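Thiol:disulfide interchange protein (Proteus mirabilis, PDB 4OD7) probably introduces disulfide bonds into proteins folding in the periplasm, as a dithiol oxidase of the DsbA subfamily with a thioredoxin fold. Local coordinates at residues I156-M162 / V183-K189. The protein carries 1 engineered substitution. Residues are numbered along the deposited sequence; the frame is centred on the assembly and turned at random.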
loop_
_atom_site.group_PDB
_atom_site.type_symbol
_atom_site.label_atom_id
_atom_site.label_comp_id
_atom_site.label_asym_id
_atom_site.label_seq_id
_atom_site.Cartn_x
_atom_site.Cartn_y
_atom_site.Cartn_z
ATOM N N ILE A 156 4.321 8.074 -8.604
ATOM C CA ILE A 156 4.374 7.540 -9.961
ATOM C C ILE A 156 5.674 7.906 -10.662
ATOM O O ILE A 156 6.105 9.039 -10.586
ATOM C CB ILE A 156 3.176 8.033 -10.745
ATOM C CG1 ILE A 156 1.917 7.465 -10.082
ATOM C CG2 ILE A 156 3.261 7.595 -12.188
ATOM C CD1 ILE A 156 0.659 8.084 -10.534
ATOM N N ASP A 157 6.291 6.916 -11.318
ATOM C CA ASP A 157 7.566 7.078 -12.019
ATOM C C ASP A 157 8.687 7.633 -11.142
ATOM O O ASP A 157 9.691 8.174 -11.656
ATOM C CB ASP A 157 7.369 7.953 -13.255
ATOM C CG ASP A 157 6.516 7.269 -14.302
ATOM O OD1 ASP A 157 6.584 6.019 -14.394
ATOM O OD2 ASP A 157 5.758 7.971 -15.008
ATOM N N GLY A 158 8.544 7.428 -9.832
ATOM C CA GLY A 158 9.494 7.921 -8.854
ATOM C C GLY A 158 9.595 9.432 -8.822
ATOM O O GLY A 158 10.514 9.977 -8.218
ATOM N N LYS A 159 8.630 10.114 -9.438
ATOM C CA LYS A 159 8.734 11.562 -9.696
ATOM C C LYS A 159 7.471 12.358 -9.308
ATOM O O LYS A 159 7.599 13.513 -8.903
ATOM C CB LYS A 159 9.119 11.853 -11.166
ATOM C CG LYS A 159 8.059 11.651 -12.233
ATOM C CD LYS A 159 8.623 12.051 -13.616
ATOM C CE LYS A 159 8.333 10.995 -14.695
ATOM N NZ LYS A 159 8.681 11.406 -16.104
ATOM N N TYR A 160 6.279 11.770 -9.411
ATOM C CA TYR A 160 5.041 12.497 -9.106
ATOM C C TYR A 160 4.330 11.901 -7.909
ATOM O O TYR A 160 4.014 10.723 -7.914
ATOM C CB TYR A 160 4.057 12.477 -10.281
ATOM C CG TYR A 160 4.594 12.921 -11.631
ATOM C CD1 TYR A 160 5.001 14.235 -11.831
ATOM C CD2 TYR A 160 4.688 12.032 -12.709
ATOM C CE1 TYR A 160 5.475 14.664 -13.061
ATOM C CE2 TYR A 160 5.167 12.455 -13.951
ATOM C CZ TYR A 160 5.564 13.778 -14.119
ATOM O OH TYR A 160 6.052 14.236 -15.336
ATOM N N LYS A 161 4.065 12.720 -6.895
ATOM C CA LYS A 161 3.275 12.279 -5.752
ATOM C C LYS A 161 1.819 12.698 -5.889
ATOM O O LYS A 161 1.489 13.888 -5.965
ATOM C CB LYS A 161 3.885 12.798 -4.456
ATOM C CG LYS A 161 3.209 12.274 -3.217
ATOM C CD LYS A 161 3.851 12.795 -1.958
ATOM C CE LYS A 161 5.144 11.967 -1.721
ATOM N NZ LYS A 161 5.854 12.175 -0.421
ATOM N N MET A 162 0.948 11.694 -5.942
ATOM C CA MET A 162 -0.494 11.925 -5.950
ATOM C C MET A 162 -0.988 12.811 -4.813
ATOM O O MET A 162 -0.511 12.716 -3.690
ATOM C CB MET A 162 -1.259 10.618 -5.889
ATOM C CG MET A 162 -1.081 9.756 -7.073
ATOM S SD MET A 162 -1.679 10.462 -8.600
ATOM C CE MET A 162 -3.453 10.550 -8.451
ATOM N N VAL A 183 -4.036 8.690 -12.642
ATOM C CA VAL A 183 -2.816 7.874 -12.653
ATOM C C VAL A 183 -2.357 7.545 -14.057
ATOM O O VAL A 183 -1.186 7.716 -14.383
ATOM C CB VAL A 183 -3.002 6.579 -11.880
ATOM C CG1 VAL A 183 -1.794 5.652 -12.064
ATOM C CG2 VAL A 183 -3.212 6.909 -10.429
ATOM N N ASN A 184 -3.294 7.080 -14.872
ATOM C CA ASN A 184 -3.012 6.671 -16.242
ATOM C C ASN A 184 -2.527 7.868 -17.075
ATOM O O ASN A 184 -1.746 7.707 -18.019
ATOM C CB ASN A 184 -4.278 6.095 -16.887
ATOM C CG ASN A 184 -4.644 4.737 -16.374
ATOM O OD1 ASN A 184 -3.913 4.118 -15.619
ATOM N ND2 ASN A 184 -5.810 4.274 -16.764
ATOM N N GLN A 185 -2.950 9.076 -16.692
ATOM C CA GLN A 185 -2.502 10.281 -17.373
ATOM C C GLN A 185 -1.085 10.606 -16.955
ATOM O O GLN A 185 -0.282 11.037 -17.767
ATOM C CB GLN A 185 -3.437 11.467 -17.078
ATOM N N LEU A 186 -0.761 10.375 -15.699
ATOM C CA LEU A 186 0.599 10.557 -15.248
ATOM C C LEU A 186 1.509 9.476 -15.785
ATOM O O LEU A 186 2.733 9.637 -15.839
ATOM C CB LEU A 186 0.646 10.496 -13.746
ATOM C CG LEU A 186 0.160 11.738 -13.034
ATOM C CD1 LEU A 186 -0.392 11.355 -11.690
ATOM C CD2 LEU A 186 1.317 12.677 -12.879
ATOM N N LEU A 187 0.929 8.332 -16.123
ATOM C CA LEU A 187 1.745 7.261 -16.678
ATOM C C LEU A 187 2.192 7.538 -18.105
ATOM O O LEU A 187 3.358 7.249 -18.470
ATOM C CB LEU A 187 0.977 5.947 -16.609
ATOM C CG LEU A 187 0.905 5.328 -15.215
ATOM C CD1 LEU A 187 0.027 4.115 -15.289
ATOM C CD2 LEU A 187 2.310 4.993 -14.667
ATOM N N MET A 188 1.278 8.069 -18.919
ATOM C CA MET A 188 1.622 8.447 -20.298
ATOM C C MET A 188 2.524 9.685 -20.347
ATOM O O MET A 188 2.907 10.118 -21.431
ATOM C CB MET A 188 0.367 8.690 -21.155
ATOM C CG MET A 188 -0.467 7.440 -21.543
ATOM S SD MET A 188 0.382 6.103 -22.452
ATOM C CE MET A 188 0.807 4.962 -21.118
ATOM N N LYS A 189 2.892 10.232 -19.187
ATOM C CA LYS A 189 3.671 11.468 -19.128
ATOM C C LYS A 189 5.178 11.237 -18.933
ATOM O O LYS A 189 5.630 10.797 -17.872
ATOM C CB LYS A 189 3.113 12.334 -18.010
ATOM C CG LYS A 189 3.670 13.740 -17.936
ATOM C CD LYS A 189 2.888 14.531 -16.902
ATOM C CE LYS A 189 3.429 15.944 -16.666
ATOM N NZ LYS A 189 2.596 16.989 -17.342
#
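L186 is the central residue of this contact, and its two methyls part. CD2 makes a CH-pi contact over one face of the Y160 ring, 3.8 Å from the ring centroid and 29° off the normal. CD1 meets M162 SD at 3.5 Å and I156 CD1 at 3.6 Å. I156 uses both branches: CD1 also reaches V183 CG1 (3.8 Å), while CG2 meets L187 CD2 at 3.7 Å. Bends at chi2 and chi3 fold the M162 chain back toward the helix, bringing SD to L186 and leaving CE only loosely near V183 CG2.

The K189 chain, extended as far as CE, crosses Y160 at about a right angle and packs its methylenes on the hydroxyl, CE 3.4 Å from Y160 OH.

No hydrogen bond joins the segments. D157 OD2 and L186 O, 3.6 Å apart, are both acceptors; K159 NZ could donate to K189 O but lies too far, also at 3.6 Å.

Within the hairpin, I156 O accepts from both K159 N and Y160 N, a classic beta bulge beside the turn. Y11 of strand 11-13 also meets the Y160 ring. The C-terminal helix 172-187 thus packs its last turn on the beta-hairpin 153-162, the closing beta-beta-alpha unit of the thioredoxin fold.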